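Leucyl-tRNA synthetase subunit alpha (Aquifex aeolicus, PDB 3PZ5) forms part of leucyl-tRNA synthetase, which attaches leucine to its tRNA, and probably clears mischarged tRNA through its editing domain. Local coordinates at residues L13-V18 and Y25-T30; G38-V43 and D143-V148; V42-E47 and T122-C127; E164-L169 and L178-A183. The protein carries 1 engineered substitution. All blocks are in the same frame, centred on the assembly; numbering follows the deposited sequence.

Following the chain from the N terminus, interaction 1 closes a loop of six residues and makes the hairpin of strands 12-18 and 25-30. Interactions 2 and 3 then open from the same part of the chain and share V42 and V43. Interaction 3 closes first, when strand 124-127 pairs with strand 41-44. It nests inside interaction 2, which closes after helix 133-142. Interactions 1 and 3 touch: M126 and A124 pack on the hairpin, and T122 OG1 hydrogen-bonds to the backbone oxygen of D27. Interaction 4 comes last, closes a loop of eight residues and joins strand 168-169 to the start of helix 180-193. It lies apart, with its nearest atoms about 7 Å from those of interaction 2.

Interaction 1: L13-V18 and Y25-T30; sequences LIRFYV and YIDVFT
R15 and Y25 lie flat against each other on one face of an antiparallel beta hairpin. The guanidinium of R15 stacks on the ring of Y25, with the two planes only 10° apart. R15 CZ sits 3.9 Å from the centroid of the Y25 ring, a cation-pi contact over the face. The aliphatic part joins in, as R15 CD lies 3.7 Å from the same centroid. The R15 chain bends at its third torsion (chi3 -67°), which swings the guanidinium over the ring and beside D27. R15 then grips D27 side-on with two nitrogens. R15 NE donates to D27 OD1 at 2.9 Å and R15 NH2 to D27 OD2 at 3.2 Å, both to syn lone pairs. The Y25 chi1 of 64°, with CG between backbone N and carbonyl carbon, turns the ring to R15. Y25 CB lies over the face of Y17, 3.8 Å from the centroid of that ring. Further along this face, L13 CD2 packs on F29 CB at 3.8 Å. The opposite face carries I14, F16, I26 and V28. It turns to the core, where M126 and V42 cover F16. I14 CD1 meets T30 CG2 at 3.6 Å at the end of the hairpin. Backbone bonds pair I14 with V28 and F16 with I26. Replacing R15 by alanine would probably leave the D27 carboxylate without its charged mate and uncover one face of the Y25 ring. The contact thus couples an apolar inner face to an outer face where a salt bridge and a stack share one guanidinium and probably fix its rotation.

Interaction 2: G38-V43 and D143-V148; sequences GATFVV and DLPIKV
F41, which leads into strand 41-44 of the mixed sheet in the editing domain, presents one ring face to L144. The methyl carbon CD1 of L144 stands over the middle of the ring, 3.5 Å from its centroid and almost on the ring normal, a CH-pi contact. L144 crosses F41 at about a right angle, and L144 CB lies 3.7 Å from F41 CE1. The contact joins residues 38-41 to the loop that follows helix 133-142. That helix adds A139 to the surroundings of both F41 and L144, while P109 and P129 also touch F41. The two chain parts run in nearly opposite directions. Next to the ring, T40 and P145 slide past each other. T40 OG1 donates to P145 O at 3.0 Å. It can do so because chi1 (55°) tucks the hydroxyl between the backbone N and the carbonyl carbon. The T40 methyl, CG2, lies 3.8 Å from K147 CB. The extended K147 chain takes NZ to the backbone oxygen of F37. G38 has no side chain, and a beta carbon there would crowd K147 O. One water bridges the two backbones: it donates to G38 O at 3.0 Å and accepts from K147 N at 3.0 Å.

Interaction 3: V42-E47 and T122-C127; sequences VVLAPE and TGAIMC
V43 and I125 form the hydrogen-bonded pair at the centre of this antiparallel strand pairing. V43 N donates to I125 O at 3.0 Å, and I125 N donates back to V43 O at 2.9 Å. The second bond is nearly straight, with 172° at the hydrogen. A third bond extends the pairing past the end of strand 41-44, where A45 N donates to G123 O at 2.9 Å. G123 has a positive phi (75°), a backbone shape that glycine adopts easily. V42 with M126 and L44 with A124 are the non-hydrogen-bonded pairs. Weaker CA-H...O contacts support the backbone bonds. A124 CA, for instance, lies 3.5 Å from V43 O.

The apolar contacts fall on two faces. On one, L44 CD2 meets A124 CB at 3.5 Å. On the other, V43 CG2 touches C127 SG at 3.5 Å. The C127 sulfur stands beside its own backbone N (chi1 -59°), which brings it to V43. I125 CG1 reaches V43 CB at 4.1 Å.

The pairing is buried within the mixed sheet. Strand 107-113 runs parallel to strand 41-44 and also bonds to its backbone. Its W111 and A113 cover V43. On the face of V42, L44, A124 and M126, the hairpin strands 12-18 and 25-30 pack through F16, I26 and V28.

Interaction 4: E164-L169 and L178-A183; sequences EGKGTL and LDSETA
The N-terminus of helix 180-193 docks here on strand 168-169 and the loop before it. The strand side meets this helix start through three bonds. G167 N donates to S180 OG at 3.1 Å, with an angle of 165° at the hydrogen. S180 N donates to G167 O at 3.0 Å, from above the carbonyl plane. L169 N donates to L178 O at 2.9 Å, close to the line of the carbonyl bond. S180 OG sits between its backbone N and carbonyl carbon (chi1 57°), which turns it to G167. D179 is the N-cap of the helix. D179 OD1 accepts from T182 N at 3.1 Å, met from above the carboxylate plane, and D179 OD2 accepts from T182 OG1 at 2.9 Å. Beside these bonds, L169 CD1 packs against A183 CB at 3.7 Å and also reaches S180 CA. The K166 and E181 side chains cross at a slant, with K166 CE 3.9 Å from E181 CG. Their charged ends do not touch, and E181 makes its salt bridge with K184. Without the hydroxyl, as with an alanine at S180, G167 N would probably lack its acceptor and the backbone at K166-G167 would be held less firmly. T168 also bonds to K151 of strand 150-151, so the helix start lies against the small two-stranded sheet. Both S180 and D179 work through short polar side chains: S180 ties the helix start to the loop, while D179 satisfies the first-turn N-H of T182.

Interaction 1: L13-V18 and Y25-T30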
loop_
_atom_site.group_PDB
_atom_site.type_symbol
_atom_site.label_atom_id
_atom_site.label_comp_id
_atom_site.label_asym_id
_atom_site.label_seq_id
_atom_site.Cartn_x
_atom_site.Cartn_y
_atom_site.Cartn_z
ATOM N N LEU A 13 -12.282 -2.165 -3.123
ATOM C CA LEU A 13 -11.685 -0.826 -3.156
ATOM C C LEU A 13 -11.624 -0.224 -1.751
ATOM O O LEU A 13 -12.609 -0.263 -1.006
ATOM C CB LEU A 13 -12.470 0.117 -4.076
ATOM C CG LEU A 13 -12.405 -0.040 -5.601
ATOM C CD1 LEU A 13 -13.348 0.958 -6.250
ATOM C CD2 LEU A 13 -10.991 0.124 -6.164
ATOM N N ILE A 14 -10.470 0.338 -1.395
ATOM C CA ILE A 14 -10.263 0.888 -0.060
ATOM C C ILE A 14 -9.736 2.319 -0.162
ATOM O O ILE A 14 -8.850 2.601 -0.969
ATOM C CB ILE A 14 -9.309 -0.009 0.775
ATOM C CG1 ILE A 14 -9.809 -1.467 0.781
ATOM C CG2 ILE A 14 -9.171 0.523 2.195
ATOM C CD1 ILE A 14 -9.042 -2.421 1.703
ATOM N N ARG A 15 -10.285 3.211 0.658
ATOM C CA ARG A 15 -10.020 4.646 0.547
ATOM C C ARG A 15 -9.051 5.172 1.615
ATOM O O ARG A 15 -9.271 4.997 2.812
ATOM C CB ARG A 15 -11.344 5.423 0.578
ATOM C CG ARG A 15 -11.229 6.916 0.266
ATOM C CD ARG A 15 -12.567 7.512 -0.161
ATOM N NE ARG A 15 -13.016 6.987 -1.448
ATOM C CZ ARG A 15 -14.109 7.386 -2.095
ATOM N NH1 ARG A 15 -14.893 8.335 -1.588
ATOM N NH2 ARG A 15 -14.419 6.834 -3.260
ATOM N N PHE A 16 -7.991 5.835 1.162
ATOM C CA PHE A 16 -6.955 6.354 2.043
ATOM C C PHE A 16 -6.863 7.866 1.923
ATOM O O PHE A 16 -6.327 8.390 0.944
ATOM C CB PHE A 16 -5.600 5.730 1.696
ATOM C CG PHE A 16 -5.459 4.289 2.112
ATOM C CD1 PHE A 16 -6.075 3.273 1.386
ATOM C CD2 PHE A 16 -4.694 3.947 3.220
ATOM C CE1 PHE A 16 -5.938 1.939 1.763
ATOM C CE2 PHE A 16 -4.551 2.612 3.606
ATOM C CZ PHE A 16 -5.177 1.605 2.878
ATOM N N TYR A 17 -7.381 8.567 2.922
ATOM C CA TYR A 17 -7.300 10.020 2.943
ATOM C C TYR A 17 -5.897 10.473 3.291
ATOM O O TYR A 17 -5.299 9.985 4.246
ATOM C CB TYR A 17 -8.335 10.612 3.903
ATOM C CG TYR A 17 -9.712 10.671 3.285
ATOM C CD1 TYR A 17 -10.145 11.813 2.607
ATOM C CD2 TYR A 17 -10.569 9.572 3.344
ATOM C CE1 TYR A 17 -11.405 11.866 2.022
ATOM C CE2 TYR A 17 -11.834 9.616 2.763
ATOM C CZ TYR A 17 -12.244 10.764 2.106
ATOM O OH TYR A 17 -13.491 10.804 1.527
ATOM N N VAL A 18 -5.381 11.401 2.493
ATOM C CA VAL A 18 -4.052 11.965 2.683
ATOM C C VAL A 18 -4.109 13.085 3.724
ATOM O O VAL A 18 -4.962 13.963 3.648
ATOM C CB VAL A 18 -3.493 12.505 1.346
ATOM C CG1 VAL A 18 -2.023 12.889 1.476
ATOM C CG2 VAL A 18 -3.674 11.473 0.243
ATOM N N TYR A 25 -7.923 11.862 -1.473
ATOM C CA TYR A 25 -7.862 10.480 -1.039
ATOM C C TYR A 25 -7.306 9.592 -2.145
ATOM O O TYR A 25 -7.356 9.944 -3.323
ATOM C CB TYR A 25 -9.245 9.988 -0.591
ATOM C CG TYR A 25 -10.294 9.961 -1.685
ATOM C CD1 TYR A 25 -10.288 8.959 -2.661
ATOM C CD2 TYR A 25 -11.307 10.922 -1.733
ATOM C CE1 TYR A 25 -11.252 8.920 -3.660
ATOM C CE2 TYR A 25 -12.279 10.892 -2.733
ATOM C CZ TYR A 25 -12.245 9.885 -3.690
ATOM O OH TYR A 25 -13.194 9.836 -4.689
ATOM N N ILE A 26 -6.780 8.438 -1.750
ATOM C CA ILE A 26 -6.241 7.475 -2.692
ATOM C C ILE A 26 -7.064 6.197 -2.615
ATOM O O ILE A 26 -7.037 5.477 -1.612
ATOM C CB ILE A 26 -4.746 7.176 -2.418
ATOM C CG1 ILE A 26 -3.908 8.453 -2.548
ATOM C CG2 ILE A 26 -4.230 6.099 -3.368
ATOM C CD1 ILE A 26 -2.536 8.377 -1.887
ATOM N N ASP A 27 -7.820 5.932 -3.671
ATOM C CA ASP A 27 -8.520 4.673 -3.770
ATOM C C ASP A 27 -7.539 3.601 -4.205
ATOM O O ASP A 27 -6.695 3.821 -5.078
ATOM C CB ASP A 27 -9.710 4.766 -4.721
ATOM C CG ASP A 27 -10.934 5.393 -4.069
ATOM O OD1 ASP A 27 -10.948 5.546 -2.827
ATOM O OD2 ASP A 27 -11.894 5.727 -4.801
ATOM N N VAL A 28 -7.654 2.446 -3.568
ATOM C CA VAL A 28 -6.749 1.340 -3.790
ATOM C C VAL A 28 -7.574 0.083 -4.017
ATOM O O VAL A 28 -8.517 -0.188 -3.270
ATOM C CB VAL A 28 -5.808 1.167 -2.569
ATOM C CG1 VAL A 28 -5.319 -0.261 -2.447
ATOM C CG2 VAL A 28 -4.637 2.140 -2.651
ATOM N N PHE A 29 -7.235 -0.668 -5.058
ATOM C CA PHE A 29 -7.839 -1.978 -5.260
ATOM C C PHE A 29 -6.962 -3.063 -4.644
ATOM O O PHE A 29 -5.736 -3.066 -4.814
ATOM C CB PHE A 29 -8.079 -2.274 -6.744
ATOM C CG PHE A 29 -8.571 -3.680 -7.007
ATOM C CD1 PHE A 29 -9.923 -3.989 -6.901
ATOM C CD2 PHE A 29 -7.674 -4.696 -7.333
ATOM C CE1 PHE A 29 -10.375 -5.283 -7.126
ATOM C CE2 PHE A 29 -8.115 -5.994 -7.564
ATOM C CZ PHE A 29 -9.470 -6.289 -7.462
ATOM N N THR A 30 -7.607 -3.986 -3.937
ATOM C CA THR A 30 -6.917 -5.116 -3.329
ATOM C C THR A 30 -7.770 -6.378 -3.385
ATOM O O THR A 30 -8.998 -6.307 -3.302
ATOM C CB THR A 30 -6.500 -4.821 -1.856
ATOM O OG1 THR A 30 -5.877 -5.979 -1.289
ATOM C CG2 THR A 30 -7.703 -4.428 -1.000
#

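Interaction 2: G38-V43 and D143-V148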
loop_
_atom_site.group_PDB
_atom_site.type_symbol
_atom_site.label_atom_id
_atom_site.label_comp_id
_atom_site.label_asym_id
_atom_site.label_seq_id
_atom_site.Cartn_x
_atom_site.Cartn_y
_atom_site.Cartn_z
ATOM N N GLY A 38 -2.640 -4.322 8.388
ATOM C CA GLY A 38 -1.215 -4.548 8.172
ATOM C C GLY A 38 -0.580 -3.617 7.152
ATOM O O GLY A 38 0.621 -3.722 6.873
ATOM N N ALA A 39 -1.383 -2.711 6.595
ATOM C CA ALA A 39 -0.890 -1.728 5.641
ATOM C C ALA A 39 0.020 -0.726 6.344
ATOM O O ALA A 39 -0.423 0.021 7.223
ATOM C CB ALA A 39 -2.055 -1.023 4.947
ATOM N N THR A 40 1.295 -0.726 5.963
ATOM C CA THR A 40 2.305 0.120 6.614
ATOM C C THR A 40 2.782 1.279 5.731
ATOM O O THR A 40 3.512 2.160 6.194
ATOM C CB THR A 40 3.525 -0.710 7.091
ATOM O OG1 THR A 40 4.072 -1.446 5.990
ATOM C CG2 THR A 40 3.116 -1.677 8.187
ATOM N N PHE A 41 2.374 1.258 4.463
ATOM C CA PHE A 41 2.630 2.343 3.519
ATOM C C PHE A 41 1.792 2.183 2.259
ATOM O O PHE A 41 1.220 1.118 2.013
ATOM C CB PHE A 41 4.133 2.498 3.188
ATOM C CG PHE A 41 4.777 1.278 2.559
ATOM C CD1 PHE A 41 5.127 0.167 3.332
ATOM C CD2 PHE A 41 5.084 1.262 1.199
ATOM C CE1 PHE A 41 5.747 -0.949 2.750
ATOM C CE2 PHE A 41 5.706 0.151 0.612
ATOM C CZ PHE A 41 6.038 -0.955 1.390
ATOM N N VAL A 42 1.712 3.262 1.484
ATOM C CA VAL A 42 0.942 3.302 0.245
ATOM C C VAL A 42 1.879 3.593 -0.921
ATOM O O VAL A 42 2.752 4.467 -0.823
ATOM C CB VAL A 42 -0.170 4.387 0.309
ATOM C CG1 VAL A 42 -0.921 4.497 -1.021
ATOM C CG2 VAL A 42 -1.145 4.094 1.444
ATOM N N VAL A 43 1.701 2.860 -2.020
ATOM C CA VAL A 43 2.528 3.041 -3.213
ATOM C C VAL A 43 1.701 3.378 -4.458
ATOM O O VAL A 43 0.781 2.641 -4.823
ATOM C CB VAL A 43 3.438 1.810 -3.478
ATOM C CG1 VAL A 43 4.026 1.859 -4.877
ATOM C CG2 VAL A 43 4.551 1.751 -2.461
ATOM N N ASP A 143 13.498 -0.190 4.333
ATOM C CA ASP A 143 13.303 -0.341 5.786
ATOM C C ASP A 143 11.922 0.097 6.285
ATOM O O ASP A 143 11.797 0.814 7.280
ATOM C CB ASP A 143 14.433 0.335 6.575
ATOM C CG ASP A 143 15.794 -0.284 6.298
ATOM O OD1 ASP A 143 15.899 -1.529 6.285
ATOM O OD2 ASP A 143 16.762 0.475 6.088
ATOM N N LEU A 144 10.890 -0.348 5.578
ATOM C CA LEU A 144 9.513 -0.066 5.958
ATOM C C LEU A 144 8.968 -1.253 6.760
ATOM O O LEU A 144 9.377 -2.397 6.525
ATOM C CB LEU A 144 8.666 0.247 4.716
ATOM C CG LEU A 144 9.049 1.540 3.977
ATOM C CD1 LEU A 144 8.654 1.478 2.508
ATOM C CD2 LEU A 144 8.454 2.770 4.647
ATOM N N PRO A 145 8.048 -0.985 7.710
ATOM C CA PRO A 145 7.778 -1.977 8.741
ATOM C C PRO A 145 6.994 -3.186 8.252
ATOM O O PRO A 145 6.161 -3.078 7.349
ATOM C CB PRO A 145 6.956 -1.203 9.785
ATOM C CG PRO A 145 6.792 0.187 9.257
ATOM C CD PRO A 145 7.122 0.154 7.806
ATOM N N ILE A 146 7.288 -4.329 8.858
ATOM C CA ILE A 146 6.531 -5.549 8.655
ATOM C C ILE A 146 5.549 -5.666 9.820
ATOM O O ILE A 146 5.948 -5.647 10.989
ATOM C CB ILE A 146 7.470 -6.773 8.554
ATOM C CG1 ILE A 146 8.245 -6.720 7.231
ATOM C CG2 ILE A 146 6.684 -8.074 8.658
ATOM C CD1 ILE A 146 9.563 -7.481 7.230
ATOM N N LYS A 147 4.261 -5.739 9.495
ATOM C CA LYS A 147 3.220 -5.857 10.507
ATOM C C LYS A 147 2.334 -7.050 10.185
ATOM O O LYS A 147 1.597 -7.037 9.198
ATOM C CB LYS A 147 2.392 -4.573 10.586
ATOM C CG LYS A 147 1.370 -4.561 11.708
ATOM C CD LYS A 147 0.690 -3.208 11.799
ATOM C CE LYS A 147 -0.371 -3.183 12.888
ATOM N NZ LYS A 147 -1.144 -1.908 12.843
ATOM N N VAL A 148 2.428 -8.079 11.023
ATOM C CA VAL A 148 1.677 -9.319 10.838
ATOM C C VAL A 148 0.226 -9.119 11.262
ATOM O O VAL A 148 -0.045 -8.670 12.382
ATOM C CB VAL A 148 2.305 -10.497 11.632
ATOM C CG1 VAL A 148 1.524 -11.788 11.399
ATOM C CG2 VAL A 148 3.772 -10.681 11.256
HETATM O O HOH W 1 2.671 -5.975 6.937
#

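Interaction 3: V42-E47 and T122-C127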
loop_
_atom_site.group_PDB
_atom_site.type_symbol
_atom_site.label_atom_id
_atom_site.label_comp_id
_atom_site.label_asym_id
_atom_site.label_seq_id
_atom_site.Cartn_x
_atom_site.Cartn_y
_atom_site.Cartn_z
ATOM N N VAL A 42 1.712 3.262 1.484
ATOM C CA VAL A 42 0.942 3.302 0.245
ATOM C C VAL A 42 1.879 3.593 -0.921
ATOM O O VAL A 42 2.752 4.467 -0.823
ATOM C CB VAL A 42 -0.170 4.387 0.309
ATOM C CG1 VAL A 42 -0.921 4.497 -1.021
ATOM C CG2 VAL A 42 -1.145 4.094 1.444
ATOM N N VAL A 43 1.701 2.860 -2.020
ATOM C CA VAL A 43 2.528 3.041 -3.213
ATOM C C VAL A 43 1.701 3.378 -4.458
ATOM O O VAL A 43 0.781 2.641 -4.823
ATOM C CB VAL A 43 3.438 1.810 -3.478
ATOM C CG1 VAL A 43 4.026 1.859 -4.877
ATOM C CG2 VAL A 43 4.551 1.751 -2.461
ATOM N N LEU A 44 2.045 4.498 -5.094
ATOM C CA LEU A 44 1.439 4.909 -6.363
ATOM C C LEU A 44 2.347 4.553 -7.532
ATOM O O LEU A 44 3.571 4.667 -7.432
ATOM C CB LEU A 44 1.185 6.422 -6.389
ATOM C CG LEU A 44 0.408 7.128 -5.276
ATOM C CD1 LEU A 44 0.310 8.618 -5.589
ATOM C CD2 LEU A 44 -0.976 6.531 -5.084
ATOM N N ALA A 45 1.752 4.139 -8.646
ATOM C CA ALA A 45 2.505 3.915 -9.878
ATOM C C ALA A 45 3.173 5.220 -10.298
ATOM O O ALA A 45 2.652 6.296 -10.003
ATOM C CB ALA A 45 1.581 3.418 -10.975
ATOM N N PRO A 46 4.332 5.140 -10.978
ATOM C CA PRO A 46 5.019 6.366 -11.397
ATOM C C PRO A 46 4.134 7.280 -12.251
ATOM O O PRO A 46 4.195 8.502 -12.102
ATOM C CB PRO A 46 6.203 5.845 -12.212
ATOM C CG PRO A 46 6.442 4.473 -11.692
ATOM C CD PRO A 46 5.089 3.932 -11.359
ATOM N N GLU A 47 3.304 6.686 -13.107
ATOM C CA GLU A 47 2.419 7.435 -13.993
ATOM C C GLU A 47 1.162 7.962 -13.299
ATOM O O GLU A 47 0.429 8.765 -13.883
ATOM C CB GLU A 47 2.012 6.583 -15.201
ATOM C CG GLU A 47 3.168 5.956 -15.968
ATOM C CD GLU A 47 3.527 4.561 -15.466
ATOM O OE1 GLU A 47 3.507 4.327 -14.235
ATOM O OE2 GLU A 47 3.829 3.694 -16.315
ATOM N N THR A 122 -6.340 0.601 -9.632
ATOM C CA THR A 122 -6.399 2.056 -9.701
ATOM C C THR A 122 -5.006 2.656 -9.924
ATOM O O THR A 122 -4.837 3.876 -9.906
ATOM C CB THR A 122 -7.017 2.648 -8.413
ATOM O OG1 THR A 122 -6.214 2.286 -7.284
ATOM C CG2 THR A 122 -8.436 2.132 -8.208
ATOM N N GLY A 123 -4.016 1.791 -10.141
ATOM C CA GLY A 123 -2.627 2.217 -10.309
ATOM C C GLY A 123 -2.000 2.618 -8.988
ATOM O O GLY A 123 -0.954 3.266 -8.955
ATOM N N ALA A 124 -2.656 2.228 -7.900
ATOM C CA ALA A 124 -2.245 2.579 -6.550
ATOM C C ALA A 124 -2.564 1.407 -5.641
ATOM O O ALA A 124 -3.632 0.799 -5.758
ATOM C CB ALA A 124 -2.978 3.814 -6.084
ATOM N N ILE A 125 -1.634 1.077 -4.748
ATOM C CA ILE A 125 -1.813 -0.066 -3.850
ATOM C C ILE A 125 -1.539 0.264 -2.382
ATOM O O ILE A 125 -0.804 1.205 -2.064
ATOM C CB ILE A 125 -0.961 -1.293 -4.276
ATOM C CG1 ILE A 125 0.536 -0.975 -4.215
ATOM C CG2 ILE A 125 -1.385 -1.802 -5.655
ATOM C CD1 ILE A 125 1.403 -2.202 -4.046
ATOM N N MET A 126 -2.159 -0.509 -1.497
ATOM C CA MET A 126 -1.790 -0.498 -0.089
ATOM C C MET A 126 -0.736 -1.582 0.100
ATOM O O MET A 126 -0.823 -2.649 -0.507
ATOM C CB MET A 126 -3.005 -0.729 0.819
ATOM C CG MET A 126 -3.589 -2.128 0.781
ATOM S SD MET A 126 -4.942 -2.368 1.946
ATOM C CE MET A 126 -5.119 -4.153 1.865
ATOM N N CYS A 127 0.265 -1.309 0.925
ATOM C CA CYS A 127 1.378 -2.238 1.038
ATOM C C CYS A 127 1.411 -2.990 2.349
ATOM O O CYS A 127 1.491 -2.397 3.430
ATOM C CB CYS A 127 2.694 -1.526 0.774
ATOM S SG CYS A 127 2.727 -0.792 -0.859
#

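Interaction 4: E164-L169 and L178-A183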
loop_
_atom_site.group_PDB
_atom_site.type_symbol
_atom_site.label_atom_id
_atom_site.label_comp_id
_atom_site.label_asym_id
_atom_site.label_seq_id
_atom_site.Cartn_x
_atom_site.Cartn_y
_atom_site.Cartn_z
ATOM N N GLU A 164 1.765 -15.389 2.309
ATOM C CA GLU A 164 0.672 -14.953 1.449
ATOM C C GLU A 164 -0.563 -15.852 1.543
ATOM O O GLU A 164 -1.542 -15.634 0.832
ATOM C CB GLU A 164 1.152 -14.853 -0.005
ATOM C CG GLU A 164 2.354 -13.921 -0.220
ATOM C CD GLU A 164 2.821 -13.872 -1.672
ATOM O OE1 GLU A 164 3.031 -14.946 -2.279
ATOM O OE2 GLU A 164 2.990 -12.756 -2.205
ATOM N N GLY A 165 -0.520 -16.848 2.428
ATOM C CA GLY A 165 -1.623 -17.796 2.580
ATOM C C GLY A 165 -2.686 -17.411 3.600
ATOM O O GLY A 165 -2.688 -16.297 4.131
ATOM N N LYS A 166 -3.587 -18.353 3.877
ATOM C CA LYS A 166 -4.702 -18.140 4.797
ATOM C C LYS A 166 -4.275 -18.305 6.247
ATOM O O LYS A 166 -3.281 -18.972 6.538
ATOM C CB LYS A 166 -5.844 -19.108 4.484
ATOM C CG LYS A 166 -6.449 -18.931 3.101
ATOM C CD LYS A 166 -7.268 -20.147 2.690
ATOM C CE LYS A 166 -7.736 -20.015 1.252
ATOM N NZ LYS A 166 -8.377 -21.263 0.758
ATOM N N GLY A 167 -5.038 -17.701 7.153
ATOM C CA GLY A 167 -4.738 -17.767 8.576
ATOM C C GLY A 167 -5.818 -17.172 9.457
ATOM O O GLY A 167 -7.005 -17.229 9.130
ATOM N N THR A 168 -5.391 -16.607 10.581
ATOM C CA THR A 168 -6.295 -16.046 11.579
ATOM C C THR A 168 -5.796 -14.665 11.968
ATOM O O THR A 168 -4.606 -14.481 12.221
ATOM C CB THR A 168 -6.397 -16.967 12.812
ATOM O OG1 THR A 168 -7.252 -18.069 12.495
ATOM C CG2 THR A 168 -6.985 -16.235 14.004
ATOM N N LEU A 169 -6.707 -13.699 12.004
ATOM C CA LEU A 169 -6.329 -12.299 12.166
ATOM C C LEU A 169 -5.739 -11.977 13.531
ATOM O O LEU A 169 -6.214 -12.473 14.551
ATOM C CB LEU A 169 -7.491 -11.363 11.818
ATOM C CG LEU A 169 -7.495 -10.883 10.358
ATOM C CD1 LEU A 169 -7.773 -12.016 9.378
ATOM C CD2 LEU A 169 -8.474 -9.742 10.140
ATOM N N LEU A 178 -10.737 -14.066 13.824
ATOM C CA LEU A 178 -11.522 -14.421 12.656
ATOM C C LEU A 178 -10.592 -15.071 11.633
ATOM O O LEU A 178 -9.426 -14.679 11.518
ATOM C CB LEU A 178 -12.113 -13.133 12.082
ATOM C CG LEU A 178 -13.546 -12.945 11.587
ATOM C CD1 LEU A 178 -14.589 -13.635 12.455
ATOM C CD2 LEU A 178 -13.829 -11.446 11.503
ATOM N N ASP A 179 -11.082 -16.066 10.901
ATOM C CA ASP A 179 -10.305 -16.603 9.787
ATOM C C ASP A 179 -10.300 -15.594 8.637
ATOM O O ASP A 179 -11.279 -14.868 8.437
ATOM C CB ASP A 179 -10.821 -17.967 9.326
ATOM C CG ASP A 179 -12.141 -17.879 8.574
ATOM O OD1 ASP A 179 -12.110 -17.839 7.322
ATOM O OD2 ASP A 179 -13.205 -17.853 9.240
ATOM N N SER A 180 -9.197 -15.569 7.892
ATOM C CA SER A 180 -8.915 -14.524 6.899
ATOM C C SER A 180 -9.886 -14.436 5.718
ATOM O O SER A 180 -10.156 -13.339 5.228
ATOM C CB SER A 180 -7.466 -14.625 6.407
ATOM O OG SER A 180 -7.181 -15.899 5.855
ATOM N N GLU A 181 -10.411 -15.569 5.260
ATOM C CA GLU A 181 -11.372 -15.552 4.152
ATOM C C GLU A 181 -12.732 -14.994 4.574
ATOM O O GLU A 181 -13.392 -14.298 3.793
ATOM C CB GLU A 181 -11.517 -16.933 3.513
ATOM C CG GLU A 181 -10.284 -17.391 2.732
ATOM C CD GLU A 181 -10.069 -16.626 1.427
ATOM O OE1 GLU A 181 -11.015 -16.532 0.610
ATOM O OE2 GLU A 181 -8.940 -16.136 1.210
ATOM N N THR A 182 -13.139 -15.302 5.807
ATOM C CA THR A 182 -14.334 -14.719 6.420
ATOM C C THR A 182 -14.120 -13.223 6.675
ATOM O O THR A 182 -15.023 -12.410 6.448
ATOM C CB THR A 182 -14.696 -15.444 7.754
ATOM O OG1 THR A 182 -15.179 -16.766 7.477
ATOM C CG2 THR A 182 -15.761 -14.686 8.549
ATOM N N ALA A 183 -12.920 -12.875 7.137
ATOM C CA ALA A 183 -12.563 -11.496 7.478
ATOM C C ALA A 183 -12.622 -10.532 6.287
ATOM O O ALA A 183 -12.915 -9.351 6.464
ATOM C CB ALA A 183 -11.189 -11.457 8.123
#